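Local coordinates for protein methylocystis parvus OBBP MbnE (Methylocystis parvus OBBP, PDB 5ICQ) that probably binds the copper-chelating peptide methanobactin in the periplasm, as a solute-binding protein of the family that serves peptide transporters, at residues F50-A56 with P252-F257; S103-P107 with R589-G594; G256-F260 with L602-R607; Q97-A101 with P112-I118. One frame throughout, in Å; residues are numbered along the deposited sequence. Where two conformers were deposited one is given.

Four contacts show how distant parts of one chain are drawn together in a periplasmic binding protein. Contact 1 is the hub and touches the other three. Its centre is about 12 Å from that of contact 2, where Tyr55 OH probably bonds to Gln104 N at 2.9 Å, and about 11 Å from that of contact 3, with which it shares Gly256 and Phe257. Contact 4, its centre about 14 Å away, is tied to it by a probable hydrogen bond of 2.9 Å from Ser253 OG to Pro112 O. Contacts 3 and 4 do not touch; their nearest atoms are about 6 Å apart. None of the four is assigned a part in methanobactin binding.

Contact 1: residues F50-A56 with P252-F257; sequences FDHFPYA and PSQRGF
Residues 50-56 and 252-257 meet as two irregular loops, each with a beta turn, type I from Phe53 to Ala56 and type II from Gln254 to Phe257, and their CA atoms come within 4.9 Å at His52 and Pro252. At one end the extended Arg255 reaches Asp51 twice through NH1: a hydrogen bond of 2.9 Å to Asp51 O, on a lone pair in the carbonyl plane, and a salt bridge of 3.2 Å to Asp51 OD1. The other carboxylate oxygen, Asp51 OD2, accepts a hydrogen bond from His52 ND1 on its anti lone pair, and one aspartate thereby grips both His52 and Arg255; Asp250 also pairs with Arg255. A water accepts from Phe53 N and donates to the carbonyls of Pro252 and Arg255. At the far end Ala56 CB sits over one face of Phe257, 3.9 Å from the ring centroid, while the ring's edge is turned to the face of Tyr55 with the planes at 62°. Ser253 CA likewise lies over a face of Phe53. Two loops are thus joined by a salt bridge at one end and an offset edge-to-face aromatic pair at the other, tying the N-terminal region to the loop before strand 262-268.

Contact 2: residues S103-P107 with R589-G594; sequences SQDEP and RSPRYG
Asp105, Tyr593 and Gln104 carry this meeting of two loops, and the aspartate divides its carboxylate between two partners. Asp105 OD1 accepts from Arg592 N at 2.9 Å, met on the anti side and 22° out of the carboxylate plane. Asp105 OD2 forms a salt bridge of 2.7 Å with NH2 of Arg589, whose extended side chain crosses that of Asp105 at about a right angle, the carboxylate and guanidinium planes 55° apart; the hydrogen bond within it is weak, so charge attraction probably counts for more than direction. The side chain of Arg592 runs past instead: its CG packs 3.3 Å from Asp105 OD1, while its guanidinium pairs with Glu316.

Tyr593 is held by backbone and ring together. Its N donates to Gln104 O at 2.9 Å, and its CG, anti to the carbonyl carbon (chi1 -63°), sends the ring against Glu106 and Pro107. There Pro107 CG lies over one face, 4.3 Å from the ring centroid, and Pro107 CD comes within 3.6 Å of Tyr593 CE2. Gln104 adds its CB, packed 3.8 Å from Pro591 CB, and its OE1 near Gly594. Asp105 is also fixed through its N, which donates to Ser103 OG in an ST turn.

Segment 103-107 is the type I turn region of the hairpin that leads from strand 100-103 into strand 109-120. It rests on the loop between strands 584-585 and 606-607, while Asn315 and Asn317 bind that loop through Pro591 and Gly594.

Contact 3: residues G256-F260 with L602-R607; sequences GFYNF and LESWWR
A type I beta turn from Leu602 to Trp605, entering the C-terminal strand 606-607, docks here against the loop that leads into strand 262-268 of the four-stranded mixed sheet. The turn offers its carbonyls. Glu603 O accepts from Tyr258 N at 2.9 Å and also lies close to Phe257 CA, while the side chains of Tyr258 and Glu603 run side by side, ring and carboxylate planes only 19° apart. Phe257 turns a ring edge to the Glu603 backbone, and its CE1 meets Ser604 CB. Phe260 brings the CZ corner of its ring to the strand backbone, CZ 3.7 Å from Trp606 CA, with CE2 nearing Trp605 CB. Asn259 ties these pieces together: its CB packs 3.6 Å from Trp606 CB, the two side chains pointing the same way with amide and indole almost perpendicular, and its OD1 is hydrogen-bonded to Lys62 NZ. With CG anti to the carbonyl carbon (chi1 -56°), Asn259 ND2 spends one N-H within its own loop, on Gly256 O at 3.1 Å, and the other across the contact, reaching Trp605 O at 2.8 Å in a nearly straight bond of 173° that approaches from above the carbonyl plane.

Contact 4: residues Q97-A101 with P112-I118; sequences QGLMA and PLIAQSI
Gln97 begins the contact by laying its side chain across Leu113 and Ile114. Its CB meets Ile114 CD1 at 3.8 Å, and its NE2 lies 4.0 Å from Leu113 CD1, while the amide's polar bonds go elsewhere, OE1 to Ser224 and Trp247 and NE2 to Tyr246. Gly98 follows with its carbonyl oxygen among aliphatic carbons, 3.6 Å from Ile114 CD1 and close to Leu113 CD2. Leu99 supplies the main polar link: its O accepts from Ala115 N at 2.8 Å, and more weakly from Leu113 N. Its side chain crosses Ile114 at about a right angle, CD2 touching Ile114 CG2, and its CB rests near Ala115 CB. At Met100 the backbones form an antiparallel, non-hydrogen-bonded pair with Pro112. The Met100 side chain starts away from the partner segment. Its extended chi2 (-177°) carries SD toward Ile118, 3.6 Å from CG2 in one of that residue's two conformers and therefore a doubtful contact, while the bend at chi3 (78°) swings CE toward Pro112 N. Ala101 closes the walk with CB 4.0 Å from Leu113 CD2. The chemistry is that of a buried hairpin base: the Leu99 carbonyl takes one good and one weak N-H where regular strand pairing lapses, and Leu113, Ile114 and Ala115 pack round it and the Gly98 carbonyl, so shape and burial probably contribute more than charge to joining strands 100-103 and 109-120.

Contact 1: residues F50-A56 with P252-F257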
loop_
_atom_site.group_PDB
_atom_site.type_symbol
_atom_site.label_atom_id
_atom_site.label_comp_id
_atom_site.label_asym_id
_atom_site.label_seq_id
_atom_site.Cartn_x
_atom_site.Cartn_y
_atom_site.Cartn_z
ATOM N N PHE A 50 5.967 -15.824 22.949
ATOM C CA PHE A 50 6.453 -16.322 21.668
ATOM C C PHE A 50 7.963 -16.110 21.560
ATOM O O PHE A 50 8.523 -15.152 22.102
ATOM C CB PHE A 50 5.730 -15.629 20.498
ATOM C CG PHE A 50 6.189 -14.209 20.240
ATOM C CD1 PHE A 50 5.602 -13.142 20.906
ATOM C CD2 PHE A 50 7.203 -13.946 19.319
ATOM C CE1 PHE A 50 6.025 -11.831 20.676
ATOM C CE2 PHE A 50 7.625 -12.637 19.083
ATOM C CZ PHE A 50 7.036 -11.585 19.767
ATOM N N ASP A 51 8.623 -17.029 20.860
ATOM C CA ASP A 51 10.074 -17.004 20.738
ATOM C C ASP A 51 10.550 -16.149 19.573
ATOM O O ASP A 51 11.591 -15.497 19.675
ATOM C CB ASP A 51 10.620 -18.423 20.566
ATOM C CG ASP A 51 12.130 -18.446 20.432
ATOM O OD1 ASP A 51 12.814 -18.280 21.462
ATOM O OD2 ASP A 51 12.632 -18.601 19.297
ATOM N N HIS A 52 9.825 -16.166 18.458
ATOM C CA HIS A 52 10.199 -15.394 17.278
ATOM C C HIS A 52 8.970 -15.269 16.396
ATOM O O HIS A 52 7.995 -16.011 16.559
ATOM C CB HIS A 52 11.348 -16.064 16.512
ATOM C CG HIS A 52 11.059 -17.482 16.110
ATOM N ND1 HIS A 52 11.230 -18.551 16.969
ATOM C CD2 HIS A 52 10.595 -18.003 14.949
ATOM C CE1 HIS A 52 10.877 -19.667 16.353
ATOM N NE2 HIS A 52 10.494 -19.365 15.125
ATOM N N PHE A 53 9.021 -14.325 15.461
ATOM C CA PHE A 53 7.944 -14.218 14.482
ATOM C C PHE A 53 7.944 -15.464 13.596
ATOM O O PHE A 53 9.011 -15.967 13.240
ATOM C CB PHE A 53 8.114 -12.970 13.611
ATOM C CG PHE A 53 7.725 -11.672 14.293
ATOM C CD1 PHE A 53 7.154 -11.664 15.561
ATOM C CD2 PHE A 53 7.901 -10.464 13.634
ATOM C CE1 PHE A 53 6.785 -10.467 16.177
ATOM C CE2 PHE A 53 7.536 -9.254 14.243
ATOM C CZ PHE A 53 6.972 -9.255 15.498
ATOM N N PRO A 54 6.773 -15.976 13.205
ATOM C CA PRO A 54 6.742 -17.285 12.525
ATOM C C PRO A 54 7.375 -17.291 11.139
ATOM O O PRO A 54 7.709 -18.377 10.645
ATOM C CB PRO A 54 5.244 -17.621 12.462
ATOM C CG PRO A 54 4.547 -16.321 12.635
ATOM C CD PRO A 54 5.425 -15.485 13.526
ATOM N N TYR A 55 7.570 -16.134 10.499
ATOM C CA TYR A 55 8.256 -16.073 9.213
ATOM C C TYR A 55 9.738 -15.730 9.350
ATOM O O TYR A 55 10.389 -15.404 8.350
ATOM C CB TYR A 55 7.574 -15.063 8.278
ATOM C CG TYR A 55 7.477 -13.650 8.823
ATOM C CD1 TYR A 55 6.493 -13.312 9.745
ATOM C CD2 TYR A 55 8.355 -12.652 8.404
ATOM C CE1 TYR A 55 6.389 -12.022 10.249
ATOM C CE2 TYR A 55 8.252 -11.357 8.901
ATOM C CZ TYR A 55 7.269 -11.059 9.825
ATOM O OH TYR A 55 7.151 -9.791 10.335
ATOM N N ALA A 56 10.272 -15.742 10.560
ATOM C CA ALA A 56 11.707 -15.659 10.763
ATOM C C ALA A 56 12.224 -17.053 11.081
ATOM O O ALA A 56 11.504 -17.877 11.647
ATOM C CB ALA A 56 12.059 -14.693 11.901
ATOM N N PRO A 252 12.416 -10.938 21.170
ATOM C CA PRO A 252 11.669 -11.926 20.370
ATOM C C PRO A 252 11.286 -11.454 18.976
ATOM O O PRO A 252 11.454 -12.209 18.010
ATOM C CB PRO A 252 10.433 -12.193 21.239
ATOM C CG PRO A 252 10.970 -12.054 22.656
ATOM C CD PRO A 252 11.909 -10.851 22.552
ATOM N N SER A 253 10.798 -10.216 18.839
ATOM C CA SER A 253 10.396 -9.692 17.534
ATOM C C SER A 253 11.567 -9.480 16.583
ATOM O O SER A 253 11.340 -9.142 15.412
ATOM C CB SER A 253 9.657 -8.361 17.718
ATOM O OG SER A 253 10.534 -7.355 18.214
ATOM N N GLN A 254 12.799 -9.654 17.052
ATOM C CA GLN A 254 13.995 -9.439 16.248
ATOM C C GLN A 254 14.769 -10.721 15.953
ATOM O O GLN A 254 15.688 -10.691 15.124
ATOM C CB GLN A 254 14.933 -8.452 16.971
ATOM C CG GLN A 254 14.275 -7.144 17.377
ATOM C CD GLN A 254 14.033 -6.280 16.169
ATOM O OE1 GLN A 254 14.928 -5.572 15.719
ATOM N NE2 GLN A 254 12.834 -6.366 15.608
ATOM N N ARG A 255 14.451 -11.828 16.625
ATOM C CA ARG A 255 15.222 -13.056 16.468
ATOM C C ARG A 255 15.004 -13.646 15.089
ATOM O O ARG A 255 13.862 -13.773 14.634
ATOM C CB ARG A 255 14.818 -14.087 17.524
ATOM C CG ARG A 255 15.254 -13.727 18.931
ATOM C CD ARG A 255 14.654 -14.689 19.947
ATOM N NE ARG A 255 14.927 -14.264 21.316
ATOM C CZ ARG A 255 14.135 -14.514 22.354
ATOM N NH1 ARG A 255 13.000 -15.187 22.182
ATOM N NH2 ARG A 255 14.478 -14.087 23.565
ATOM N N GLY A 256 16.101 -14.016 14.426
ATOM C CA GLY A 256 16.031 -14.538 13.082
ATOM C C GLY A 256 16.123 -13.493 11.995
ATOM O O GLY A 256 16.246 -13.857 10.819
ATOM N N PHE A 257 16.057 -12.212 12.343
ATOM C CA PHE A 257 16.156 -11.136 11.368
ATOM C C PHE A 257 17.561 -10.551 11.401
ATOM O O PHE A 257 18.294 -10.710 12.378
ATOM C CB PHE A 257 15.129 -10.035 11.664
ATOM C CG PHE A 257 13.700 -10.467 11.482
ATOM C CD1 PHE A 257 13.204 -10.757 10.214
ATOM C CD2 PHE A 257 12.848 -10.582 12.574
ATOM C CE1 PHE A 257 11.882 -11.143 10.043
ATOM C CE2 PHE A 257 11.517 -10.965 12.408
ATOM C CZ PHE A 257 11.035 -11.248 11.145
HETATM O O HOH W 1 10.681 -15.552 24.393
HETATM O O HOH W 2 11.406 -12.758 15.286
#

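Contact 2: residues S103-P107 with R589-G594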
loop_
_atom_site.group_PDB
_atom_site.type_symbol
_atom_site.label_atom_id
_atom_site.label_comp_id
_atom_site.label_asym_id
_atom_site.label_seq_id
_atom_site.Cartn_x
_atom_site.Cartn_y
_atom_site.Cartn_z
ATOM N N SER A 103 4.308 -7.424 13.134
ATOM C CA SER A 103 4.407 -8.747 12.534
ATOM C C SER A 103 3.682 -8.736 11.199
ATOM O O SER A 103 2.481 -8.441 11.143
ATOM C CB SER A 103 3.806 -9.834 13.419
ATOM O OG SER A 103 3.814 -11.053 12.686
ATOM N N GLN A 104 4.400 -9.067 10.128
ATOM C CA GLN A 104 3.756 -9.134 8.823
ATOM C C GLN A 104 2.987 -10.426 8.613
ATOM O O GLN A 104 2.489 -10.670 7.507
ATOM C CB GLN A 104 4.788 -8.936 7.713
ATOM C CG GLN A 104 5.064 -7.468 7.415
ATOM C CD GLN A 104 3.785 -6.629 7.286
ATOM O OE1 GLN A 104 2.789 -7.065 6.694
ATOM N NE2 GLN A 104 3.813 -5.418 7.841
ATOM N N ASP A 105 2.868 -11.253 9.642
ATOM C CA ASP A 105 2.037 -12.448 9.561
ATOM C C ASP A 105 0.585 -12.200 9.958
ATOM O O ASP A 105 -0.225 -13.134 9.905
ATOM C CB ASP A 105 2.619 -13.553 10.438
ATOM C CG ASP A 105 2.514 -14.912 9.790
ATOM O OD1 ASP A 105 2.724 -15.005 8.557
ATOM O OD2 ASP A 105 2.216 -15.877 10.509
ATOM N N GLU A 106 0.241 -10.985 10.364
ATOM C CA GLU A 106 -1.114 -10.601 10.732
ATOM C C GLU A 106 -1.477 -9.333 9.975
ATOM O O GLU A 106 -0.589 -8.618 9.500
ATOM C CB GLU A 106 -1.227 -10.377 12.245
ATOM C CG GLU A 106 -0.963 -11.646 13.071
ATOM C CD GLU A 106 -0.915 -11.384 14.574
ATOM O OE1 GLU A 106 -1.943 -10.994 15.162
ATOM O OE2 GLU A 106 0.164 -11.565 15.170
ATOM N N PRO A 107 -2.775 -9.040 9.813
ATOM C CA PRO A 107 -3.145 -7.807 9.084
ATOM C C PRO A 107 -2.540 -6.547 9.686
ATOM O O PRO A 107 -1.932 -5.742 8.967
ATOM C CB PRO A 107 -4.683 -7.797 9.164
ATOM C CG PRO A 107 -5.078 -9.210 9.404
ATOM C CD PRO A 107 -3.951 -9.858 10.168
ATOM N N ARG A 589 8.771 -20.486 5.685
ATOM C CA ARG A 589 7.463 -19.861 5.816
ATOM C C ARG A 589 7.597 -18.359 5.579
ATOM O O ARG A 589 8.329 -17.678 6.303
ATOM C CB ARG A 589 6.876 -20.150 7.196
ATOM C CG ARG A 589 5.604 -19.403 7.475
ATOM C CD ARG A 589 4.941 -19.904 8.729
ATOM N NE ARG A 589 3.774 -19.086 9.064
ATOM C CZ ARG A 589 2.933 -19.327 10.062
ATOM N NH1 ARG A 589 3.124 -20.390 10.849
ATOM N NH2 ARG A 589 1.907 -18.506 10.274
ATOM N N SER A 590 6.882 -17.854 4.585
ATOM C CA SER A 590 6.864 -16.438 4.255
ATOM C C SER A 590 5.694 -15.744 4.948
ATOM O O SER A 590 4.713 -16.392 5.330
ATOM C CB SER A 590 6.779 -16.269 2.740
ATOM O OG SER A 590 7.925 -16.850 2.130
ATOM N N PRO A 591 5.767 -14.425 5.144
ATOM C CA PRO A 591 4.695 -13.737 5.881
ATOM C C PRO A 591 3.379 -13.762 5.121
ATOM O O PRO A 591 3.353 -13.637 3.894
ATOM C CB PRO A 591 5.225 -12.303 6.024
ATOM C CG PRO A 591 6.206 -12.149 4.947
ATOM C CD PRO A 591 6.848 -13.500 4.771
ATOM N N ARG A 592 2.278 -13.913 5.870
ATOM C CA ARG A 592 0.953 -14.000 5.254
ATOM C C ARG A 592 0.495 -12.677 4.645
ATOM O O ARG A 592 -0.382 -12.679 3.765
ATOM C CB ARG A 592 -0.094 -14.448 6.282
ATOM C CG ARG A 592 0.095 -15.846 6.840
ATOM C CD ARG A 592 -0.970 -16.186 7.881
ATOM N NE ARG A 592 -2.324 -16.194 7.318
ATOM C CZ ARG A 592 -3.438 -16.396 8.024
ATOM N NH1 ARG A 592 -3.373 -16.603 9.333
ATOM N NH2 ARG A 592 -4.621 -16.392 7.423
ATOM N N TYR A 593 1.029 -11.550 5.109
ATOM C CA TYR A 593 0.553 -10.248 4.665
ATOM C C TYR A 593 1.725 -9.390 4.212
ATOM O O TYR A 593 2.894 -9.772 4.325
ATOM C CB TYR A 593 -0.260 -9.540 5.768
ATOM C CG TYR A 593 -1.504 -10.302 6.109
ATOM C CD1 TYR A 593 -2.641 -10.210 5.310
ATOM C CD2 TYR A 593 -1.532 -11.164 7.198
ATOM C CE1 TYR A 593 -3.782 -10.937 5.610
ATOM C CE2 TYR A 593 -2.659 -11.890 7.503
ATOM C CZ TYR A 593 -3.779 -11.777 6.712
ATOM O OH TYR A 593 -4.890 -12.513 7.049
ATOM N N GLY A 594 1.384 -8.225 3.664
ATOM C CA GLY A 594 2.380 -7.299 3.175
ATOM C C GLY A 594 2.637 -7.391 1.686
ATOM O O GLY A 594 2.604 -8.475 1.098
#

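Contact 3: residues G256-F260 with L602-R607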
loop_
_atom_site.group_PDB
_atom_site.type_symbol
_atom_site.label_atom_id
_atom_site.label_comp_id
_atom_site.label_asym_id
_atom_site.label_seq_id
_atom_site.Cartn_x
_atom_site.Cartn_y
_atom_site.Cartn_z
ATOM N N GLY A 256 16.101 -14.016 14.426
ATOM C CA GLY A 256 16.031 -14.538 13.082
ATOM C C GLY A 256 16.123 -13.493 11.995
ATOM O O GLY A 256 16.246 -13.857 10.819
ATOM N N PHE A 257 16.057 -12.212 12.343
ATOM C CA PHE A 257 16.156 -11.136 11.368
ATOM C C PHE A 257 17.561 -10.551 11.401
ATOM O O PHE A 257 18.294 -10.710 12.378
ATOM C CB PHE A 257 15.129 -10.035 11.664
ATOM C CG PHE A 257 13.700 -10.467 11.482
ATOM C CD1 PHE A 257 13.204 -10.757 10.214
ATOM C CD2 PHE A 257 12.848 -10.582 12.574
ATOM C CE1 PHE A 257 11.882 -11.143 10.043
ATOM C CE2 PHE A 257 11.517 -10.965 12.408
ATOM C CZ PHE A 257 11.035 -11.248 11.145
ATOM N N TYR A 258 17.925 -9.867 10.314
ATOM C CA TYR A 258 19.166 -9.095 10.215
ATOM C C TYR A 258 20.393 -10.007 10.297
ATOM O O TYR A 258 21.206 -9.950 11.220
ATOM C CB TYR A 258 19.227 -8.009 11.293
ATOM C CG TYR A 258 17.916 -7.322 11.507
ATOM C CD1 TYR A 258 17.316 -6.586 10.488
ATOM C CD2 TYR A 258 17.283 -7.389 12.738
ATOM C CE1 TYR A 258 16.113 -5.938 10.703
ATOM C CE2 TYR A 258 16.089 -6.757 12.958
ATOM C CZ TYR A 258 15.508 -6.037 11.949
ATOM O OH TYR A 258 14.310 -5.408 12.196
ATOM N N ASN A 259 20.518 -10.830 9.274
ATOM C CA ASN A 259 21.529 -11.876 9.263
ATOM C C ASN A 259 22.786 -11.501 8.504
ATOM O O ASN A 259 23.883 -11.937 8.889
ATOM C CB ASN A 259 20.908 -13.143 8.687
ATOM C CG ASN A 259 19.676 -13.533 9.463
ATOM O OD1 ASN A 259 19.749 -13.680 10.686
ATOM N ND2 ASN A 259 18.527 -13.601 8.792
ATOM N N PHE A 260 22.661 -10.693 7.457
ATOM C CA PHE A 260 23.834 -10.242 6.725
ATOM C C PHE A 260 24.663 -9.311 7.597
ATOM O O PHE A 260 24.124 -8.517 8.374
ATOM C CB PHE A 260 23.418 -9.529 5.439
ATOM C CG PHE A 260 22.604 -10.388 4.519
ATOM C CD1 PHE A 260 23.216 -11.379 3.774
ATOM C CD2 PHE A 260 21.224 -10.211 4.412
ATOM C CE1 PHE A 260 22.480 -12.190 2.927
ATOM C CE2 PHE A 260 20.477 -11.018 3.567
ATOM C CZ PHE A 260 21.110 -12.013 2.823
ATOM N N LEU A 602 15.669 -7.497 2.659
ATOM C CA LEU A 602 15.526 -8.941 2.892
ATOM C C LEU A 602 15.895 -9.319 4.330
ATOM O O LEU A 602 16.740 -10.186 4.578
ATOM C CB LEU A 602 16.379 -9.728 1.889
ATOM C CG LEU A 602 16.135 -9.398 0.410
ATOM C CD1 LEU A 602 16.997 -10.297 -0.500
ATOM C CD2 LEU A 602 14.668 -9.530 0.054
ATOM N N GLU A 603 15.224 -8.664 5.289
ATOM C CA GLU A 603 15.599 -8.852 6.693
ATOM C C GLU A 603 15.508 -10.307 7.150
ATOM O O GLU A 603 16.218 -10.694 8.087
ATOM C CB GLU A 603 14.740 -7.977 7.607
ATOM C CG GLU A 603 13.263 -8.093 7.382
ATOM C CD GLU A 603 12.723 -6.919 6.577
ATOM O OE1 GLU A 603 13.362 -6.532 5.566
ATOM O OE2 GLU A 603 11.670 -6.371 6.974
ATOM N N SER A 604 14.639 -11.123 6.545
ATOM C CA SER A 604 14.547 -12.521 6.976
ATOM C C SER A 604 15.481 -13.468 6.220
ATOM O O SER A 604 15.599 -14.637 6.609
ATOM C CB SER A 604 13.102 -13.035 6.846
ATOM O OG SER A 604 12.707 -13.114 5.484
ATOM N N TRP A 605 16.154 -13.008 5.174
ATOM C CA TRP A 605 17.010 -13.889 4.391
ATOM C C TRP A 605 18.400 -13.991 5.013
ATOM O O TRP A 605 18.739 -13.284 5.969
ATOM C CB TRP A 605 17.131 -13.391 2.949
ATOM C CG TRP A 605 15.877 -13.431 2.123
ATOM C CD1 TRP A 605 14.653 -12.919 2.451
ATOM C CD2 TRP A 605 15.754 -13.933 0.779
ATOM N NE1 TRP A 605 13.768 -13.105 1.409
ATOM C CE2 TRP A 605 14.418 -13.726 0.375
ATOM C CE3 TRP A 605 16.637 -14.569 -0.101
ATOM C CZ2 TRP A 605 13.945 -14.113 -0.887
ATOM C CZ3 TRP A 605 16.162 -14.966 -1.353
ATOM C CH2 TRP A 605 14.833 -14.730 -1.733
ATOM N N TRP A 606 19.218 -14.884 4.460
ATOM C CA TRP A 606 20.584 -15.032 4.959
ATOM C C TRP A 606 21.456 -15.693 3.901
ATOM O O TRP A 606 20.966 -16.228 2.907
ATOM C CB TRP A 606 20.620 -15.824 6.273
ATOM C CG TRP A 606 20.244 -17.307 6.200
ATOM C CD1 TRP A 606 21.101 -18.367 6.031
ATOM C CD2 TRP A 606 18.933 -17.873 6.356
ATOM N NE1 TRP A 606 20.396 -19.553 6.051
ATOM C CE2 TRP A 606 19.066 -19.276 6.247
ATOM C CE3 TRP A 606 17.655 -17.326 6.560
ATOM C CZ2 TRP A 606 17.977 -20.139 6.346
ATOM C CZ3 TRP A 606 16.574 -18.189 6.662
ATOM C CH2 TRP A 606 16.741 -19.581 6.551
ATOM N N ARG A 607 22.769 -15.632 4.129
ATOM C CA ARG A 607 23.740 -16.224 3.214
ATOM C C ARG A 607 23.880 -17.716 3.492
ATOM O O ARG A 607 24.089 -18.129 4.636
ATOM C CB ARG A 607 25.093 -15.530 3.362
ATOM C CG ARG A 607 26.179 -16.072 2.436
ATOM C CD ARG A 607 27.565 -15.553 2.819
ATOM N NE ARG A 607 27.959 -15.969 4.163
ATOM C CZ ARG A 607 29.084 -15.594 4.766
ATOM N NH1 ARG A 607 29.939 -14.793 4.145
ATOM N NH2 ARG A 607 29.354 -16.025 5.992
HETATM O O HOH W 3 14.871 -15.489 9.058
HETATM O O HOH W 4 18.997 -10.619 6.927
#

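Contact 4: residues Q97-A101 with P112-I118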
loop_
_atom_site.group_PDB
_atom_site.type_symbol
_atom_site.label_atom_id
_atom_site.label_comp_id
_atom_site.label_asym_id
_atom_site.label_seq_id
_atom_site.Cartn_x
_atom_site.Cartn_y
_atom_site.Cartn_z
ATOM N N GLN A 97 14.025 2.771 14.543
ATOM C CA GLN A 97 13.117 1.795 15.127
ATOM C C GLN A 97 11.915 2.478 15.759
ATOM O O GLN A 97 12.025 3.572 16.312
ATOM C CB GLN A 97 13.803 0.974 16.221
ATOM C CG GLN A 97 14.992 0.198 15.768
ATOM C CD GLN A 97 15.481 -0.685 16.883
ATOM O OE1 GLN A 97 15.815 -0.202 17.969
ATOM N NE2 GLN A 97 15.481 -1.987 16.644
ATOM N N GLY A 98 10.772 1.793 15.727
ATOM C CA GLY A 98 9.609 2.250 16.459
ATOM C C GLY A 98 9.531 1.679 17.863
ATOM O O GLY A 98 10.341 0.858 18.294
ATOM N N LEU A 99 8.507 2.129 18.591
ATOM C CA LEU A 99 8.249 1.579 19.916
ATOM C C LEU A 99 7.870 0.103 19.851
ATOM O O LEU A 99 8.204 -0.672 20.756
ATOM C CB LEU A 99 7.144 2.379 20.591
ATOM C CG LEU A 99 7.554 3.763 21.072
ATOM C CD1 LEU A 99 6.295 4.573 21.444
ATOM C CD2 LEU A 99 8.505 3.641 22.251
ATOM N N MET A 100 7.152 -0.302 18.805
ATOM C CA MET A 100 6.720 -1.682 18.657
ATOM C C MET A 100 7.002 -2.137 17.233
ATOM O O MET A 100 7.121 -1.323 16.313
ATOM C CB MET A 100 5.233 -1.850 19.010
ATOM C CG MET A 100 4.916 -1.480 20.476
ATOM S SD MET A 100 3.172 -1.748 20.918
ATOM C CE MET A 100 3.184 -3.532 21.137
ATOM N N ALA A 101 7.149 -3.449 17.074
ATOM C CA ALA A 101 7.512 -4.062 15.804
ATOM C C ALA A 101 6.277 -4.721 15.211
ATOM O O ALA A 101 5.557 -5.434 15.912
ATOM C CB ALA A 101 8.625 -5.099 16.005
ATOM N N PRO A 112 6.372 -6.093 21.114
ATOM C CA PRO A 112 7.340 -5.202 21.778
ATOM C C PRO A 112 8.630 -5.013 20.988
ATOM O O PRO A 112 9.162 -5.942 20.367
ATOM C CB PRO A 112 7.609 -5.896 23.120
ATOM C CG PRO A 112 6.289 -6.638 23.414
ATOM C CD PRO A 112 5.846 -7.117 22.037
ATOM N N LEU A 113 9.131 -3.780 21.029
ATOM C CA LEU A 113 10.456 -3.450 20.519
ATOM C C LEU A 113 11.087 -2.508 21.542
ATOM O O LEU A 113 11.398 -2.942 22.657
ATOM C CB LEU A 113 10.381 -2.842 19.112
ATOM C CG LEU A 113 11.718 -2.716 18.345
ATOM C CD1 LEU A 113 12.605 -3.979 18.487
ATOM C CD2 LEU A 113 11.487 -2.394 16.871
ATOM N N ILE A 114 11.242 -1.222 21.215
ATOM C CA ILE A 114 11.774 -0.289 22.211
ATOM C C ILE A 114 10.854 -0.221 23.430
ATOM O O ILE A 114 11.320 -0.128 24.573
ATOM C CB ILE A 114 12.004 1.098 21.584
ATOM C CG1 ILE A 114 13.206 1.058 20.643
ATOM C CG2 ILE A 114 12.234 2.157 22.674
ATOM C CD1 ILE A 114 13.339 2.298 19.762
ATOM N N ALA A 115 9.539 -0.286 23.217
ATOM C CA ALA A 115 8.610 -0.456 24.331
ATOM C C ALA A 115 8.491 -1.939 24.654
ATOM O O ALA A 115 8.118 -2.739 23.787
ATOM C CB ALA A 115 7.232 0.122 23.999
ATOM N N GLN A 116 8.791 -2.311 25.904
ATOM C CA GLN A 116 8.677 -3.713 26.287
ATOM C C GLN A 116 7.244 -4.117 26.610
ATOM O O GLN A 116 6.931 -5.310 26.562
ATOM C CB GLN A 116 9.602 -4.031 27.472
ATOM C CG GLN A 116 9.145 -3.535 28.818
ATOM C CD GLN A 116 10.094 -3.972 29.933
ATOM O OE1 GLN A 116 11.280 -4.216 29.693
ATOM N NE2 GLN A 116 9.574 -4.085 31.148
ATOM N N SER A 117 6.360 -3.164 26.905
ATOM C CA SER A 117 4.953 -3.479 27.134
ATOM C C SER A 117 4.147 -2.198 26.996
ATOM O O SER A 117 4.704 -1.099 26.907
ATOM C CB SER A 117 4.729 -4.129 28.509
ATOM O OG SER A 117 4.907 -3.186 29.555
ATOM N N ILE A 118 2.816 -2.359 26.977
ATOM C CA ILE A 118 1.907 -1.237 26.810
ATOM C C ILE A 118 0.773 -1.344 27.821
ATOM O O ILE A 118 0.405 -2.429 28.284
ATOM C CB ILE A 118 1.336 -1.136 25.376
ATOM C CG1 ILE A 118 0.549 -2.394 25.010
ATOM C CG2 ILE A 118 2.448 -0.894 24.359
ATOM C CD1 ILE A 118 -0.349 -2.191 23.817
#